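Local coordinates for putative pyrroline carboxylate reductase (Streptococcus pyogenes, PDB 2AHR), which probably catalyses the last step of proline biosynthesis, the NAD(P)H-dependent reduction of 1-pyrroline-5-carboxylate to L-proline, at residues G12-A17 with I87-G92; Q71-V76 with A99-Q104; L109-N114 with D142-F147. All blocks are in the same frame, centred on the assembly; numbering follows the deposited sequence.

Contact 1: residues G12-A17 with I87-G92. With NA (sodium ion), chain R; NAP (NADP nicotinamide-adenine-dinucleotide phosphate), chain S.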
loop_
_atom_site.group_PDB
_atom_site.type_symbol
_atom_site.label_atom_id
_atom_site.label_comp_id
_atom_site.label_asym_id
_atom_site.label_seq_id
_atom_site.Cartn_x
_atom_site.Cartn_y
_atom_site.Cartn_z
ATOM N N GLY E 12 -9.641 -25.699 31.971
ATOM C CA GLY E 12 -10.347 -24.992 30.916
ATOM C C GLY E 12 -10.405 -25.876 29.689
ATOM O O GLY E 12 -10.372 -27.101 29.792
ATOM N N LYS E 13 -10.436 -25.238 28.523
ATOM C CA LYS E 13 -10.586 -25.948 27.267
ATOM C C LYS E 13 -9.432 -26.916 26.987
ATOM O O LYS E 13 -9.672 -28.090 26.683
ATOM C CB LYS E 13 -10.806 -24.948 26.127
ATOM C CG LYS E 13 -12.001 -24.019 26.415
ATOM C CD LYS E 13 -12.621 -23.429 25.155
ATOM C CE LYS E 13 -14.128 -23.163 25.334
ATOM N NZ LYS E 13 -14.908 -24.419 25.141
HETATM N N MSE E 14 -8.191 -26.450 27.141
HETATM C CA MSE E 14 -7.030 -27.297 26.823
HETATM C C MSE E 14 -6.907 -28.482 27.810
HETATM O O MSE E 14 -6.776 -29.646 27.392
HETATM C CB MSE E 14 -5.751 -26.455 26.717
HETATM C CG MSE E 14 -4.564 -27.112 25.982
HETATM SE SE MSE E 14 -4.834 -27.871 24.373
HETATM C CE MSE E 14 -4.835 -29.585 24.882
ATOM N N ALA E 15 -7.014 -28.200 29.106
ATOM C CA ALA E 15 -6.968 -29.266 30.121
ATOM C C ALA E 15 -8.142 -30.252 29.999
ATOM O O ALA E 15 -7.952 -31.468 30.139
ATOM C CB ALA E 15 -6.883 -28.682 31.523
ATOM N N SER E 16 -9.342 -29.739 29.728
ATOM C CA SER E 16 -10.493 -30.615 29.468
ATOM C C SER E 16 -10.197 -31.593 28.326
ATOM O O SER E 16 -10.449 -32.791 28.454
ATOM C CB SER E 16 -11.764 -29.815 29.163
ATOM O OG SER E 16 -12.085 -28.932 30.233
ATOM N N ALA E 17 -9.659 -31.083 27.219
ATOM C CA ALA E 17 -9.243 -31.934 26.099
ATOM C C ALA E 17 -8.301 -33.086 26.492
ATOM O O ALA E 17 -8.509 -34.207 26.048
ATOM C CB ALA E 17 -8.637 -31.091 24.970
ATOM N N ILE E 87 3.847 -30.898 35.824
ATOM C CA ILE E 87 3.816 -30.659 34.387
ATOM C C ILE E 87 3.080 -29.360 34.108
ATOM O O ILE E 87 1.916 -29.193 34.500
ATOM C CB ILE E 87 3.110 -31.808 33.618
ATOM C CG1 ILE E 87 3.782 -33.164 33.895
ATOM C CG2 ILE E 87 3.060 -31.513 32.106
ATOM C CD1 ILE E 87 2.867 -34.373 33.609
ATOM N N SER E 88 3.764 -28.447 33.425
ATOM C CA SER E 88 3.146 -27.220 32.927
ATOM C C SER E 88 2.817 -27.351 31.452
ATOM O O SER E 88 3.649 -27.826 30.650
ATOM C CB SER E 88 4.070 -26.014 33.158
ATOM O OG SER E 88 3.602 -24.835 32.506
HETATM N N MSE E 89 1.614 -26.925 31.082
HETATM C CA MSE E 89 1.239 -26.879 29.651
HETATM C C MSE E 89 1.274 -25.448 29.064
HETATM O O MSE E 89 0.939 -25.226 27.895
HETATM C CB MSE E 89 -0.103 -27.579 29.403
HETATM C CG MSE E 89 -1.366 -26.771 29.715
HETATM SE SE MSE E 89 -2.941 -27.686 29.435
HETATM C CE MSE E 89 -2.610 -29.129 30.440
ATOM N N ALA E 90 1.720 -24.493 29.880
ATOM C CA ALA E 90 1.596 -23.083 29.574
ATOM C C ALA E 90 2.634 -22.620 28.564
ATOM O O ALA E 90 3.804 -22.983 28.658
ATOM C CB ALA E 90 1.710 -22.259 30.842
ATOM N N ALA E 91 2.171 -21.828 27.600
ATOM C CA ALA E 91 3.027 -21.139 26.648
ATOM C C ALA E 91 3.847 -20.069 27.348
ATOM O O ALA E 91 3.359 -19.385 28.256
ATOM C CB ALA E 91 2.169 -20.488 25.543
ATOM N N GLY E 92 5.090 -19.919 26.912
ATOM C CA GLY E 92 5.906 -18.788 27.323
ATOM C C GLY E 92 6.558 -18.780 28.700
ATOM O O GLY E 92 7.232 -17.809 29.048
HETATM NA NA NA R . 8.175 -16.109 27.585
HETATM P PA NAP S . -8.900 -21.129 29.395
HETATM O O1A NAP S . -9.206 -19.692 29.637
HETATM O O2A NAP S . -9.921 -21.732 28.490
HETATM O O5B NAP S . -8.779 -21.979 30.766
HETATM C C5B NAP S . -8.197 -21.455 31.938
HETATM C C4B NAP S . -8.982 -22.003 33.127
HETATM O O4B NAP S . -8.311 -21.773 34.355
HETATM C C3B NAP S . -10.364 -21.360 33.223
HETATM O O3B NAP S . -11.332 -22.383 33.125
HETATM C C2B NAP S . -10.401 -20.672 34.579
HETATM O O2B NAP S . -11.594 -20.882 35.319
HETATM C C1B NAP S . -9.275 -21.380 35.321
HETATM N N9A NAP S . -8.751 -20.547 36.431
HETATM C C8A NAP S . -8.740 -19.174 36.526
HETATM N N7A NAP S . -8.188 -18.830 37.716
HETATM C C5A NAP S . -7.852 -19.961 38.387
HETATM C C6A NAP S . -7.278 -20.176 39.641
HETATM N N6A NAP S . -7.477 -19.259 40.586
HETATM N N1A NAP S . -7.054 -21.474 40.055
HETATM C C2A NAP S . -7.415 -22.544 39.255
HETATM N N3A NAP S . -7.994 -22.319 38.023
HETATM C C4A NAP S . -8.208 -21.048 37.592
HETATM O O3 NAP S . -7.392 -21.267 28.814
HETATM P PN NAP S . -6.882 -22.503 27.897
HETATM O O1N NAP S . -7.090 -22.105 26.475
HETATM O O2N NAP S . -7.433 -23.802 28.370
HETATM O O5D NAP S . -5.295 -22.470 28.196
HETATM C C5D NAP S . -4.751 -23.029 29.371
HETATM C C4D NAP S . -3.261 -23.302 29.178
HETATM O O4D NAP S . -3.028 -24.155 28.072
HETATM C C3D NAP S . -2.486 -22.015 28.918
HETATM O O3D NAP S . -1.378 -22.008 29.785
HETATM C C2D NAP S . -2.035 -22.073 27.464
HETATM O O2D NAP S . -0.754 -21.468 27.319
HETATM C C1D NAP S . -2.073 -23.589 27.175
HETATM N N1N NAP S . -2.436 -24.000 25.793
HETATM C C2N NAP S . -3.679 -23.718 25.262
HETATM C C3N NAP S . -4.007 -24.144 23.971
HETATM C C7N NAP S . -5.389 -23.960 23.417
HETATM O O7N NAP S . -5.636 -24.489 22.134
HETATM N N7N NAP S . -6.334 -23.327 24.125
HETATM C C4N NAP S . -3.069 -24.863 23.221
HETATM C C5N NAP S . -1.824 -25.155 23.760
HETATM C C6N NAP S . -1.525 -24.717 25.052
HETATM P P2B NAP S . -13.002 -20.143 35.014
HETATM O O1X NAP S . -13.946 -20.459 36.161
HETATM O O2X NAP S . -12.783 -18.648 34.953
HETATM O O3X NAP S . -13.590 -20.638 33.704
HETATM O O HOH W 1 9.712 -17.503 26.417
HETATM O O HOH W 2 10.404 -15.848 28.502
#

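Contact 2: residues Q71-V76 with A99-Q104. With NAP (NADP nicotinamide-adenine-dinucleotide phosphate), chain S.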
loop_
_atom_site.group_PDB
_atom_site.type_symbol
_atom_site.label_atom_id
_atom_site.label_comp_id
_atom_site.label_asym_id
_atom_site.label_seq_id
_atom_site.Cartn_x
_atom_site.Cartn_y
_atom_site.Cartn_z
ATOM N N GLN E 71 -0.473 -16.070 32.609
ATOM C CA GLN E 71 -0.614 -14.801 33.341
ATOM C C GLN E 71 -0.961 -14.966 34.828
ATOM O O GLN E 71 -0.858 -14.004 35.587
ATOM C CB GLN E 71 -1.668 -13.889 32.692
ATOM C CG GLN E 71 -1.323 -13.374 31.303
ATOM C CD GLN E 71 -1.860 -14.266 30.186
ATOM O OE1 GLN E 71 -2.131 -15.450 30.384
ATOM N NE2 GLN E 71 -2.009 -13.691 29.003
ATOM N N LEU E 72 -1.374 -16.170 35.231
ATOM C CA LEU E 72 -1.783 -16.443 36.611
ATOM C C LEU E 72 -0.827 -17.342 37.382
ATOM O O LEU E 72 -1.122 -17.716 38.516
ATOM C CB LEU E 72 -3.174 -17.080 36.621
ATOM C CG LEU E 72 -4.426 -16.215 36.789
ATOM C CD1 LEU E 72 -4.303 -14.824 36.139
ATOM C CD2 LEU E 72 -5.645 -16.963 36.254
ATOM N N PHE E 73 0.302 -17.707 36.779
ATOM C CA PHE E 73 1.273 -18.599 37.427
ATOM C C PHE E 73 1.773 -18.082 38.795
ATOM O O PHE E 73 1.676 -18.783 39.796
ATOM C CB PHE E 73 2.450 -18.914 36.475
ATOM C CG PHE E 73 2.273 -20.197 35.667
ATOM C CD1 PHE E 73 1.084 -20.460 34.985
ATOM C CD2 PHE E 73 3.316 -21.123 35.567
ATOM C CE1 PHE E 73 0.923 -21.640 34.244
ATOM C CE2 PHE E 73 3.172 -22.296 34.826
ATOM C CZ PHE E 73 1.971 -22.557 34.171
ATOM N N GLU E 74 2.287 -16.851 38.825
ATOM C CA GLU E 74 2.785 -16.234 40.057
ATOM C C GLU E 74 1.707 -16.158 41.143
ATOM O O GLU E 74 1.867 -16.731 42.219
ATOM C CB GLU E 74 3.351 -14.847 39.758
ATOM C CG GLU E 74 4.050 -14.194 40.935
ATOM C CD GLU E 74 5.193 -13.283 40.510
ATOM O OE1 GLU E 74 6.127 -13.089 41.324
ATOM O OE2 GLU E 74 5.172 -12.772 39.364
ATOM N N THR E 75 0.609 -15.468 40.843
ATOM C CA THR E 75 -0.532 -15.349 41.753
ATOM C C THR E 75 -1.014 -16.686 42.334
ATOM O O THR E 75 -1.221 -16.797 43.545
ATOM C CB THR E 75 -1.705 -14.637 41.051
ATOM O OG1 THR E 75 -1.313 -13.294 40.746
ATOM C CG2 THR E 75 -2.962 -14.606 41.937
ATOM N N VAL E 76 -1.187 -17.691 41.477
ATOM C CA VAL E 76 -1.798 -18.953 41.899
ATOM C C VAL E 76 -0.805 -19.931 42.530
ATOM O O VAL E 76 -1.184 -20.678 43.427
ATOM C CB VAL E 76 -2.615 -19.643 40.734
ATOM C CG1 VAL E 76 -3.254 -20.962 41.188
ATOM C CG2 VAL E 76 -3.699 -18.697 40.175
ATOM N N ALA E 99 10.358 -22.993 38.370
ATOM C CA ALA E 99 11.088 -23.372 39.580
ATOM C C ALA E 99 11.118 -22.260 40.628
ATOM O O ALA E 99 11.088 -22.549 41.810
ATOM C CB ALA E 99 12.496 -23.831 39.247
ATOM N N THR E 100 11.162 -20.998 40.202
ATOM C CA THR E 100 11.120 -19.873 41.153
ATOM C C THR E 100 9.734 -19.706 41.783
ATOM O O THR E 100 9.622 -19.161 42.886
ATOM C CB THR E 100 11.623 -18.493 40.547
ATOM O OG1 THR E 100 10.597 -17.877 39.756
ATOM C CG2 THR E 100 12.901 -18.652 39.716
ATOM N N PHE E 101 8.686 -20.169 41.096
ATOM C CA PHE E 101 7.324 -20.025 41.611
ATOM C C PHE E 101 6.979 -21.155 42.554
ATOM O O PHE E 101 6.079 -21.018 43.377
ATOM C CB PHE E 101 6.276 -20.048 40.496
ATOM C CG PHE E 101 6.414 -18.952 39.479
ATOM C CD1 PHE E 101 6.697 -17.643 39.857
ATOM C CD2 PHE E 101 6.215 -19.225 38.139
ATOM C CE1 PHE E 101 6.815 -16.625 38.900
ATOM C CE2 PHE E 101 6.318 -18.219 37.183
ATOM C CZ PHE E 101 6.621 -16.916 37.563
ATOM N N VAL E 102 7.718 -22.255 42.441
ATOM C CA VAL E 102 7.262 -23.579 42.876
ATOM C C VAL E 102 8.319 -24.402 43.657
ATOM O O VAL E 102 7.969 -25.285 44.442
ATOM C CB VAL E 102 6.715 -24.343 41.624
ATOM C CG1 VAL E 102 7.400 -25.684 41.390
ATOM C CG2 VAL E 102 5.204 -24.422 41.645
ATOM N N GLY E 103 9.602 -24.116 43.451
ATOM C CA GLY E 103 10.647 -24.814 44.202
ATOM C C GLY E 103 11.772 -25.382 43.362
ATOM O O GLY E 103 11.548 -25.871 42.242
ATOM N N GLN E 104 12.981 -25.332 43.922
ATOM C CA GLN E 104 14.203 -25.731 43.229
ATOM C C GLN E 104 14.528 -27.201 43.425
ATOM O O GLN E 104 15.529 -27.705 42.893
ATOM C CB GLN E 104 15.376 -24.890 43.729
ATOM C CG GLN E 104 15.196 -23.376 43.533
ATOM C CD GLN E 104 15.321 -22.955 42.074
ATOM O OE1 GLN E 104 15.886 -23.681 41.253
ATOM N NE2 GLN E 104 14.807 -21.770 41.751
HETATM P PA NAP S . -8.900 -21.129 29.395
HETATM O O1A NAP S . -9.206 -19.692 29.637
HETATM O O2A NAP S . -9.921 -21.732 28.490
HETATM O O5B NAP S . -8.779 -21.979 30.766
HETATM C C5B NAP S . -8.197 -21.455 31.938
HETATM C C4B NAP S . -8.982 -22.003 33.127
HETATM O O4B NAP S . -8.311 -21.773 34.355
HETATM C C3B NAP S . -10.364 -21.360 33.223
HETATM O O3B NAP S . -11.332 -22.383 33.125
HETATM C C2B NAP S . -10.401 -20.672 34.579
HETATM O O2B NAP S . -11.594 -20.882 35.319
HETATM C C1B NAP S . -9.275 -21.380 35.321
HETATM N N9A NAP S . -8.751 -20.547 36.431
HETATM C C8A NAP S . -8.740 -19.174 36.526
HETATM N N7A NAP S . -8.188 -18.830 37.716
HETATM C C5A NAP S . -7.852 -19.961 38.387
HETATM C C6A NAP S . -7.278 -20.176 39.641
HETATM N N6A NAP S . -7.477 -19.259 40.586
HETATM N N1A NAP S . -7.054 -21.474 40.055
HETATM C C2A NAP S . -7.415 -22.544 39.255
HETATM N N3A NAP S . -7.994 -22.319 38.023
HETATM C C4A NAP S . -8.208 -21.048 37.592
HETATM O O3 NAP S . -7.392 -21.267 28.814
HETATM P PN NAP S . -6.882 -22.503 27.897
HETATM O O1N NAP S . -7.090 -22.105 26.475
HETATM O O2N NAP S . -7.433 -23.802 28.370
HETATM O O5D NAP S . -5.295 -22.470 28.196
HETATM C C5D NAP S . -4.751 -23.029 29.371
HETATM C C4D NAP S . -3.261 -23.302 29.178
HETATM O O4D NAP S . -3.028 -24.155 28.072
HETATM C C3D NAP S . -2.486 -22.015 28.918
HETATM O O3D NAP S . -1.378 -22.008 29.785
HETATM C C2D NAP S . -2.035 -22.073 27.464
HETATM O O2D NAP S . -0.754 -21.468 27.319
HETATM C C1D NAP S . -2.073 -23.589 27.175
HETATM N N1N NAP S . -2.436 -24.000 25.793
HETATM C C2N NAP S . -3.679 -23.718 25.262
HETATM C C3N NAP S . -4.007 -24.144 23.971
HETATM C C7N NAP S . -5.389 -23.960 23.417
HETATM O O7N NAP S . -5.636 -24.489 22.134
HETATM N N7N NAP S . -6.334 -23.327 24.125
HETATM C C4N NAP S . -3.069 -24.863 23.221
HETATM C C5N NAP S . -1.824 -25.155 23.760
HETATM C C6N NAP S . -1.525 -24.717 25.052
HETATM P P2B NAP S . -13.002 -20.143 35.014
HETATM O O1X NAP S . -13.946 -20.459 36.161
HETATM O O2X NAP S . -12.783 -18.648 34.953
HETATM O O3X NAP S . -13.590 -20.638 33.704
#

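Contact 3: residues L109-N114 with D142-F147. With NAP (NADP nicotinamide-adenine-dinucleotide phosphate), chain S.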
loop_
_atom_site.group_PDB
_atom_site.type_symbol
_atom_site.label_atom_id
_atom_site.label_comp_id
_atom_site.label_asym_id
_atom_site.label_seq_id
_atom_site.Cartn_x
_atom_site.Cartn_y
_atom_site.Cartn_z
ATOM N N LEU E 109 8.383 -30.586 34.360
ATOM C CA LEU E 109 8.253 -30.878 32.937
ATOM C C LEU E 109 7.369 -29.879 32.239
ATOM O O LEU E 109 6.420 -29.351 32.829
ATOM C CB LEU E 109 7.715 -32.296 32.703
ATOM C CG LEU E 109 8.597 -33.418 33.248
ATOM C CD1 LEU E 109 8.041 -33.912 34.584
ATOM C CD2 LEU E 109 8.741 -34.547 32.248
ATOM N N ARG E 110 7.698 -29.618 30.976
ATOM C CA ARG E 110 6.835 -28.832 30.111
ATOM C C ARG E 110 6.291 -29.656 28.945
ATOM O O ARG E 110 7.036 -30.403 28.297
ATOM C CB ARG E 110 7.583 -27.611 29.540
ATOM C CG ARG E 110 7.709 -26.433 30.472
ATOM C CD ARG E 110 8.394 -25.266 29.744
ATOM N NE ARG E 110 7.494 -24.553 28.831
ATOM C CZ ARG E 110 7.887 -23.585 28.001
ATOM N NH1 ARG E 110 9.166 -23.216 27.950
ATOM N NH2 ARG E 110 6.998 -22.983 27.227
ATOM N N ILE E 111 4.997 -29.479 28.680
ATOM C CA ILE E 111 4.368 -29.970 27.463
ATOM C C ILE E 111 3.749 -28.828 26.634
ATOM O O ILE E 111 3.355 -27.761 27.172
ATOM C CB ILE E 111 3.301 -31.075 27.745
ATOM C CG1 ILE E 111 2.137 -30.518 28.574
ATOM C CG2 ILE E 111 3.956 -32.315 28.388
ATOM C CD1 ILE E 111 0.917 -31.498 28.712
HETATM N N MSE E 112 3.706 -29.031 25.319
HETATM C CA MSE E 112 2.993 -28.115 24.434
HETATM C C MSE E 112 2.063 -28.929 23.563
HETATM O O MSE E 112 2.482 -29.434 22.534
HETATM C CB MSE E 112 3.937 -27.236 23.590
HETATM C CG MSE E 112 3.215 -26.120 22.754
HETATM SE SE MSE E 112 1.782 -25.305 23.569
HETATM C CE MSE E 112 2.703 -24.540 24.884
ATOM N N PRO E 113 0.806 -29.096 24.021
ATOM C CA PRO E 113 -0.264 -29.817 23.337
ATOM C C PRO E 113 -1.098 -28.920 22.424
ATOM O O PRO E 113 -0.868 -27.705 22.360
ATOM C CB PRO E 113 -1.122 -30.343 24.503
ATOM C CG PRO E 113 -1.000 -29.241 25.560
ATOM C CD PRO E 113 0.380 -28.598 25.346
ATOM N N ASN E 114 -2.058 -29.512 21.717
ATOM C CA ASN E 114 -3.016 -28.728 20.951
ATOM C C ASN E 114 -4.435 -29.291 21.091
ATOM O O ASN E 114 -4.640 -30.324 21.743
ATOM C CB ASN E 114 -2.566 -28.532 19.491
ATOM C CG ASN E 114 -2.534 -29.832 18.695
ATOM O OD1 ASN E 114 -3.345 -30.740 18.919
ATOM N ND2 ASN E 114 -1.609 -29.920 17.756
ATOM N N ASP E 142 4.328 -41.541 28.331
ATOM C CA ASP E 142 3.157 -42.412 28.295
ATOM C C ASP E 142 1.853 -41.628 28.392
ATOM O O ASP E 142 0.877 -41.959 27.709
ATOM C CB ASP E 142 3.200 -43.441 29.432
ATOM C CG ASP E 142 4.183 -44.547 29.168
ATOM O OD1 ASP E 142 4.353 -44.900 27.987
ATOM O OD2 ASP E 142 4.787 -45.065 30.144
ATOM N N LEU E 143 1.843 -40.626 29.273
ATOM C CA LEU E 143 0.717 -39.707 29.433
ATOM C C LEU E 143 0.420 -38.906 28.160
ATOM O O LEU E 143 -0.743 -38.788 27.733
ATOM C CB LEU E 143 1.016 -38.732 30.570
ATOM C CG LEU E 143 0.579 -39.036 32.000
ATOM C CD1 LEU E 143 0.402 -40.513 32.279
ATOM C CD2 LEU E 143 1.536 -38.393 32.985
ATOM N N THR E 144 1.466 -38.348 27.559
ATOM C CA THR E 144 1.273 -37.540 26.367
ATOM C C THR E 144 0.849 -38.418 25.193
ATOM O O THR E 144 0.017 -38.003 24.385
ATOM C CB THR E 144 2.500 -36.663 26.015
ATOM O OG1 THR E 144 3.678 -37.473 25.896
ATOM C CG2 THR E 144 2.728 -35.613 27.080
ATOM N N ASP E 145 1.394 -39.637 25.108
ATOM C CA ASP E 145 1.001 -40.564 24.037
ATOM C C ASP E 145 -0.474 -40.989 24.134
ATOM O O ASP E 145 -1.045 -41.493 23.164
ATOM C CB ASP E 145 1.924 -41.791 23.974
ATOM C CG ASP E 145 3.292 -41.475 23.353
ATOM O OD1 ASP E 145 3.436 -40.462 22.630
ATOM O OD2 ASP E 145 4.238 -42.266 23.571
ATOM N N SER E 146 -1.098 -40.764 25.286
ATOM C CA SER E 146 -2.507 -41.121 25.445
ATOM C C SER E 146 -3.449 -40.153 24.740
ATOM O O SER E 146 -4.600 -40.494 24.494
ATOM C CB SER E 146 -2.898 -41.264 26.921
ATOM O OG SER E 146 -3.098 -39.999 27.545
ATOM N N PHE E 147 -2.978 -38.949 24.410
ATOM C CA PHE E 147 -3.843 -37.999 23.702
ATOM C C PHE E 147 -3.253 -37.481 22.395
ATOM O O PHE E 147 -3.695 -36.472 21.872
ATOM C CB PHE E 147 -4.345 -36.873 24.631
ATOM C CG PHE E 147 -3.243 -36.091 25.335
ATOM C CD1 PHE E 147 -2.511 -35.105 24.649
ATOM C CD2 PHE E 147 -2.957 -36.317 26.694
ATOM C CE1 PHE E 147 -1.515 -34.376 25.294
ATOM C CE2 PHE E 147 -1.952 -35.588 27.346
ATOM C CZ PHE E 147 -1.225 -34.619 26.640
HETATM P PA NAP S . -8.900 -21.129 29.395
HETATM O O1A NAP S . -9.206 -19.692 29.637
HETATM O O2A NAP S . -9.921 -21.732 28.490
HETATM O O5B NAP S . -8.779 -21.979 30.766
HETATM C C5B NAP S . -8.197 -21.455 31.938
HETATM C C4B NAP S . -8.982 -22.003 33.127
HETATM O O4B NAP S . -8.311 -21.773 34.355
HETATM C C3B NAP S . -10.364 -21.360 33.223
HETATM O O3B NAP S . -11.332 -22.383 33.125
HETATM C C2B NAP S . -10.401 -20.672 34.579
HETATM O O2B NAP S . -11.594 -20.882 35.319
HETATM C C1B NAP S . -9.275 -21.380 35.321
HETATM N N9A NAP S . -8.751 -20.547 36.431
HETATM C C8A NAP S . -8.740 -19.174 36.526
HETATM N N7A NAP S . -8.188 -18.830 37.716
HETATM C C5A NAP S . -7.852 -19.961 38.387
HETATM C C6A NAP S . -7.278 -20.176 39.641
HETATM N N6A NAP S . -7.477 -19.259 40.586
HETATM N N1A NAP S . -7.054 -21.474 40.055
HETATM C C2A NAP S . -7.415 -22.544 39.255
HETATM N N3A NAP S . -7.994 -22.319 38.023
HETATM C C4A NAP S . -8.208 -21.048 37.592
HETATM O O3 NAP S . -7.392 -21.267 28.814
HETATM P PN NAP S . -6.882 -22.503 27.897
HETATM O O1N NAP S . -7.090 -22.105 26.475
HETATM O O2N NAP S . -7.433 -23.802 28.370
HETATM O O5D NAP S . -5.295 -22.470 28.196
HETATM C C5D NAP S . -4.751 -23.029 29.371
HETATM C C4D NAP S . -3.261 -23.302 29.178
HETATM O O4D NAP S . -3.028 -24.155 28.072
HETATM C C3D NAP S . -2.486 -22.015 28.918
HETATM O O3D NAP S . -1.378 -22.008 29.785
HETATM C C2D NAP S . -2.035 -22.073 27.464
HETATM O O2D NAP S . -0.754 -21.468 27.319
HETATM C C1D NAP S . -2.073 -23.589 27.175
HETATM N N1N NAP S . -2.436 -24.000 25.793
HETATM C C2N NAP S . -3.679 -23.718 25.262
HETATM C C3N NAP S . -4.007 -24.144 23.971
HETATM C C7N NAP S . -5.389 -23.960 23.417
HETATM O O7N NAP S . -5.636 -24.489 22.134
HETATM N N7N NAP S . -6.334 -23.327 24.125
HETATM C C4N NAP S . -3.069 -24.863 23.221
HETATM C C5N NAP S . -1.824 -25.155 23.760
HETATM C C6N NAP S . -1.525 -24.717 25.052
HETATM P P2B NAP S . -13.002 -20.143 35.014
HETATM O O1X NAP S . -13.946 -20.459 36.161
HETATM O O2X NAP S . -12.783 -18.648 34.953
HETATM O O3X NAP S . -13.590 -20.638 33.704
#

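Contact 1: residues G12-A17 with I87-G92
Met-89, a selenomethionine, reaches from the end of strand 86-88 to the start of helix 13-22, where Met-14 and Ala-15 receive it. Its CG lies between the backbone N and the carbonyl carbon (chi1 81°), and the next bond is extended, which carries SE out to the helix; the last bend turns CE toward Ala-15. The SE of Met-89 rests 3.9 Å from CG of Met-14, and its CE lies 4.4 Å from CB of Ala-15, a small contact without a hydrogen bond between the segments.

Both selenomethionines also line the cofactor. CG of Met-89 packs 3.5 Å from the ribose oxygen O4D of NADP, while Met-14, bent at chi2 and chi3, lays its SE 3.7 Å from the nicotinamide carbon C4N. The amide of Met-14 donates to the phosphate oxygen O2N of NADP over 3.0 Å, nearly straight at 168°, and the amide of Ala-91 gives O2D of the same ribose a bond of 3.0 Å at 178°. One residue further, Gly-92 O binds a sodium ion, whose other protein ligands are the carbonyls of Ala-256, Lys-257 and Leu-259.

Gly-12, the N-cap residue, and Ala-15 fit the GxGxxA pattern of Rossmann-type dinucleotide sites, and the CA of Gly-12 lies 3.4 Å from O5B of NADP, which its lack of a side chain permits. The chemistry implies a division of labour: the amide of Met-14 at the helix start, probably aided by the helix dipole, holds a phosphate oxygen, whereas the two apolar side chains pack against the nicotinamide ring (Met-14) and its ribose (Met-89).

Contact 2: residues Q71-V76 with A99-Q104
With CG of Phe-101 anti to its carbonyl carbon (chi1 -61°) and CG of Glu-74 anti to its amide nitrogen (chi1 -173°), the two side chains cross at about a right angle and CD of Glu-74 comes 4.0 Å from CE1 of Phe-101. The two helices, 73-77 and 95-102, flank strand 86-88 in the chain and belong to the Rossmann-type nucleotide-binding domain. Their backbones come close, with CA of Glu-74 only 6.1 Å from CA of Phe-101.

One face of the Phe-101 ring takes CA of Glu-74, which sits 4.1 Å above the ring plane and offset toward the rim. The carboxylate of Glu-74 is turned 48° from that ring, and its OE1 makes a salt bridge with Lys-78. On the buried side Phe-73 meets the same ring through its CB, and CD2 of Phe-101 lies at the edge of the Phe-73 ring, near its plane.

The cofactor lies on the other flank: Leu-72, in the 3-10 turn just before helix 73-77, brings CD2 3.5 Å from N7A of the adenine of NADP, and from the helix itself Val-76 CG2 lies 3.8 Å from N6A. Thus one short helix separates the adenine from Phe-101, whose CE2 stands 4.0 Å from CB of Phe-73.

Contact 3: residues L109-N114 with D142-F147
The Phe-147 ring, the one aromatic side chain of the two segments, presents its edge to Ile-111: CD1 of Ile-111 lies near the ring plane, 4.3 Å from CZ of Phe-147. Pro-113 meets the same ring obliquely, its CB 4.1 Å from CE1 of Phe-147. One face belongs to the ring's own segment, since Thr-144 O stands 3.8 Å above the plane and over the centre of the Phe-147 ring. That carbonyl also accepts the backbone amide of Phe-147. The torsion chi1 of 56° places CG of Phe-147 between its own amide nitrogen and carbonyl carbon, turning the ring back over Thr-144 O and toward strand 108-112.

Beside the ring, Ile-111 and Thr-144 make a methyl-to-methyl contact. CG2 of Ile-111 touches CG2 of Thr-144 at 3.8 Å, and the two side chains run past each other in opposite directions. Thr-144 thereby gives its carbon branch to the strand, while its hydroxyl bonds with Thr-150 and the carbonyl of Arg-141. Further along the same turn, Leu-143 O accepts hydrogen bonds from both N and OG of Ser-146, the hydroxyl at 2.7 Å and tilted 18° from the carbonyl plane.

The opposite flank of segment 109-114 belongs to the cofactor. SE of the selenomethionine Met-112 is 3.6 Å from the nicotinamide carbon C5N, and Pro-113 O comes within 3.1 Å of the same atom. Pro-113 also touches Met-14, and Phe-147 touches Ile-18, so helix 13-22 borders the group. Such apolar packing of a helix on a central sheet is typical of the layered alpha/beta Rossmann fold, here at the strand end that helps to form the nicotinamide pocket.

In the fold
From the N terminus, strand 5-9 leads into helix 13-22, and contact 1 closes the first long loop when the chain returns to that helix after strand 86-88. Contact 2 opens within this loop, at helix 73-77, and closes beyond it at helix 95-102, so the two cross along the chain. They also touch, through Phe-73 against Ser-88 and Ala-90. Contact 3 follows in series, closing its loop around the antiparallel strand 122-128. It joins contact 1 in the sheet, where strands 86-88 and 108-112 are neighbours. Contacts 2 and 3 do not meet directly, yet all three reach NADP, which Ser-224 of the second subunit also binds.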